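PDB 5V3S: Two-component insecticidal protein 16 kDa unit from Alcaligenes faecalis, which forms the 16 kDa aegerolysin-family component of a binary insecticidal protein that kills corn rootworm, probably by a mechanism like that of Cry34Ab1/Cry35Ab1. Local coordinates for residues G107-V115 and K125-M135. Residues are numbered along the deposited sequence; the frame is centred on the assembly and turned at random.
Sequences GSNSDELTV and KKGGGSPSGAM. Unlike the reference sequence in segment 125-135: Met135 (reference Thr).
The Lys125 side chain sets out with CG anti to the backbone N (chi1 179°) and then bends at its far end, while Asp111, its CG between backbone N and carbonyl carbon (chi1 75°), comes from the opposite direction to form a salt bridge. The pair links the edge strands of the two sheets of the aegerolysin beta-sandwich, 110-115 and 121-126, and the glycine-rich segment that follows, through Gly128 and Gly129, runs on to Met135. Lys125 NZ meets Asp111 OD2 on its syn side at 3.0 Å, nearly in the carboxylate plane, and is also bound by Gly127 O, 3.1 Å away, which should fix the ammonium. Gly129 N reaches the same Asp111 OD2 at 2.7 Å from above that plane; Tyr99 OH is a further partner, and this many donors would probably keep the carboxylate ionised. Farther along the strand, Leu113 CD2 lies 4.1 Å from Lys125 CB. Met135, modelled as selenomethionine and a threonine in the reference sequence, runs past Asn109 with SE 3.9 Å from Asn109 CB, and its CE abuts Asp111 CB. Ser130 OG donates to Asn109 O, just before the strand. A water joins Asn109 N to Pro131 O. The Asn109 amide reaches into the turn, where ND2 donates to Gly133 O at 2.8 Å, close to the amide plane, and to Pro131 O at 3.3 Å, from above the proline carbonyl plane.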
loop_
_atom_site.group_PDB
_atom_site.type_symbol
_atom_site.label_atom_id
_atom_site.label_comp_id
_atom_site.label_asym_id
_atom_site.label_seq_id
_atom_site.Cartn_x
_atom_site.Cartn_y
_atom_site.Cartn_z
ATOM N N GLY A 107 -0.388 -3.834 -19.946
ATOM C CA GLY A 107 0.996 -4.055 -19.557
ATOM C C GLY A 107 1.100 -4.982 -18.360
ATOM O O GLY A 107 0.102 -5.485 -17.858
ATOM N N SER A 108 2.318 -5.204 -17.902
ATOM C CA SER A 108 2.545 -6.115 -16.785
ATOM C C SER A 108 2.610 -5.314 -15.485
ATOM O O SER A 108 3.227 -4.236 -15.445
ATOM C CB SER A 108 3.834 -6.912 -16.977
ATOM O OG SER A 108 4.807 -6.148 -17.665
ATOM N N ASN A 109 1.937 -5.842 -14.468
ATOM C CA ASN A 109 2.003 -5.325 -13.077
ATOM C C ASN A 109 3.439 -5.401 -12.619
ATOM O O ASN A 109 4.133 -6.404 -12.915
ATOM C CB ASN A 109 1.130 -6.199 -12.142
ATOM C CG ASN A 109 -0.353 -6.147 -12.457
ATOM O OD1 ASN A 109 -0.955 -5.071 -12.580
ATOM N ND2 ASN A 109 -0.982 -7.314 -12.510
ATOM N N SER A 110 3.915 -4.348 -11.929
ATOM C CA SER A 110 5.114 -4.438 -11.143
ATOM C C SER A 110 4.938 -3.699 -9.802
ATOM O O SER A 110 4.041 -2.838 -9.628
ATOM C CB SER A 110 6.312 -3.842 -11.873
ATOM O OG SER A 110 6.246 -2.414 -11.938
ATOM N N ASP A 111 5.794 -4.051 -8.872
ATOM C CA ASP A 111 5.863 -3.238 -7.621
ATOM C C ASP A 111 7.237 -3.239 -7.037
ATOM O O ASP A 111 8.200 -3.812 -7.597
ATOM C CB ASP A 111 4.781 -3.739 -6.670
ATOM C CG ASP A 111 5.132 -5.086 -5.988
ATOM O OD1 ASP A 111 6.297 -5.648 -6.193
ATOM O OD2 ASP A 111 4.206 -5.530 -5.243
ATOM N N GLU A 112 7.389 -2.586 -5.901
ATOM C CA GLU A 112 8.695 -2.523 -5.287
ATOM C C GLU A 112 8.467 -2.053 -3.895
ATOM O O GLU A 112 7.786 -1.058 -3.713
ATOM C CB GLU A 112 9.578 -1.517 -5.983
ATOM C CG GLU A 112 10.876 -1.221 -5.259
ATOM C CD GLU A 112 11.987 -2.104 -5.695
ATOM O OE1 GLU A 112 11.715 -3.252 -6.116
ATOM O OE2 GLU A 112 13.136 -1.629 -5.633
ATOM N N LEU A 113 9.017 -2.813 -2.966
ATOM C CA LEU A 113 8.993 -2.500 -1.495
ATOM C C LEU A 113 10.393 -2.304 -1.026
ATOM O O LEU A 113 11.220 -3.220 -1.077
ATOM C CB LEU A 113 8.387 -3.640 -0.719
ATOM C CG LEU A 113 8.580 -3.519 0.793
ATOM C CD1 LEU A 113 7.612 -2.439 1.306
ATOM C CD2 LEU A 113 8.321 -4.815 1.440
ATOM N N THR A 114 10.699 -1.083 -0.630
ATOM C CA THR A 114 11.976 -0.683 -0.154
ATOM C C THR A 114 11.940 -0.590 1.373
ATOM O O THR A 114 11.377 0.378 1.907
ATOM C CB THR A 114 12.359 0.711 -0.762
ATOM O OG1 THR A 114 12.193 0.739 -2.224
ATOM C CG2 THR A 114 13.810 1.088 -0.451
ATOM N N VAL A 115 12.634 -1.513 2.073
ATOM C CA VAL A 115 12.639 -1.438 3.523
ATOM C C VAL A 115 13.831 -0.608 3.933
ATOM O O VAL A 115 15.006 -0.870 3.529
ATOM C CB VAL A 115 12.703 -2.840 4.183
ATOM C CG1 VAL A 115 12.785 -2.696 5.729
ATOM C CG2 VAL A 115 11.541 -3.668 3.731
ATOM N N LYS A 125 6.084 -8.595 2.761
ATOM C CA LYS A 125 4.950 -8.511 1.841
ATOM C C LYS A 125 4.515 -9.901 1.236
ATOM O O LYS A 125 5.368 -10.739 0.893
ATOM C CB LYS A 125 5.319 -7.546 0.741
ATOM C CG LYS A 125 4.245 -7.352 -0.315
ATOM C CD LYS A 125 4.677 -6.290 -1.313
ATOM C CE LYS A 125 5.796 -6.844 -2.207
ATOM N NZ LYS A 125 5.374 -7.596 -3.435
ATOM N N LYS A 126 3.214 -10.100 1.128
ATOM C CA LYS A 126 2.596 -11.261 0.482
ATOM C C LYS A 126 1.711 -10.689 -0.597
ATOM O O LYS A 126 1.117 -9.620 -0.443
ATOM C CB LYS A 126 1.767 -12.100 1.467
ATOM C CG LYS A 126 2.528 -12.618 2.723
ATOM C CD LYS A 126 3.256 -13.975 2.560
ATOM C CE LYS A 126 4.304 -14.210 3.698
ATOM N NZ LYS A 126 5.385 -15.128 3.217
ATOM N N GLY A 127 1.619 -11.385 -1.754
ATOM C CA GLY A 127 0.964 -10.797 -2.929
ATOM C C GLY A 127 1.857 -9.759 -3.573
ATOM O O GLY A 127 3.006 -9.500 -3.144
ATOM N N GLY A 128 1.386 -9.114 -4.630
ATOM C CA GLY A 128 2.169 -8.034 -5.246
ATOM C C GLY A 128 3.152 -8.637 -6.243
ATOM O O GLY A 128 3.045 -9.810 -6.573
ATOM N N GLY A 129 4.136 -7.851 -6.685
ATOM C CA GLY A 129 5.131 -8.336 -7.634
ATOM C C GLY A 129 4.462 -8.258 -8.983
ATOM O O GLY A 129 3.775 -7.271 -9.267
ATOM N N SER A 130 4.586 -9.341 -9.755
ATOM C CA SER A 130 4.134 -9.413 -11.163
ATOM C C SER A 130 3.148 -10.574 -11.479
ATOM O O SER A 130 3.457 -11.436 -12.323
ATOM C CB SER A 130 5.377 -9.538 -12.081
ATOM O OG SER A 130 6.264 -8.418 -11.921
ATOM N N PRO A 131 1.945 -10.587 -10.849
ATOM C CA PRO A 131 0.933 -11.538 -11.269
ATOM C C PRO A 131 0.311 -11.192 -12.636
ATOM O O PRO A 131 0.532 -10.118 -13.172
ATOM C CB PRO A 131 -0.133 -11.390 -10.175
ATOM C CG PRO A 131 -0.071 -9.943 -9.827
ATOM C CD PRO A 131 1.419 -9.699 -9.781
ATOM N N SER A 132 -0.507 -12.095 -13.152
ATOM C CA SER A 132 -1.283 -11.814 -14.350
ATOM C C SER A 132 -2.445 -10.907 -13.977
ATOM O O SER A 132 -2.668 -10.639 -12.784
ATOM C CB SER A 132 -1.816 -13.121 -14.951
ATOM O OG SER A 132 -0.756 -13.833 -15.511
ATOM N N GLY A 133 -3.154 -10.418 -14.999
ATOM C CA GLY A 133 -4.457 -9.743 -14.810
ATOM C C GLY A 133 -4.418 -8.634 -13.759
ATOM O O GLY A 133 -3.426 -7.863 -13.686
ATOM N N ALA A 134 -5.439 -8.593 -12.913
ATOM C CA ALA A 134 -5.515 -7.524 -11.879
ATOM C C ALA A 134 -4.475 -7.751 -10.771
ATOM O O ALA A 134 -4.257 -8.887 -10.305
ATOM C CB ALA A 134 -6.912 -7.431 -11.274
HETATM N N MSE A 135 -3.852 -6.670 -10.338
HETATM C CA MSE A 135 -2.894 -6.759 -9.221
HETATM C C MSE A 135 -3.433 -7.473 -7.987
HETATM O O MSE A 135 -2.766 -8.315 -7.428
HETATM C CB MSE A 135 -2.337 -5.366 -8.920
HETATM C CG MSE A 135 -1.279 -5.312 -7.829
HETATM SE SE MSE A 135 0.306 -6.362 -8.320
HETATM C CE MSE A 135 1.714 -5.055 -8.025
HETATM O O HOH W 1 -1.611 -7.221 -15.950
HETATM O O HOH W 2 1.566 -8.568 -15.001
#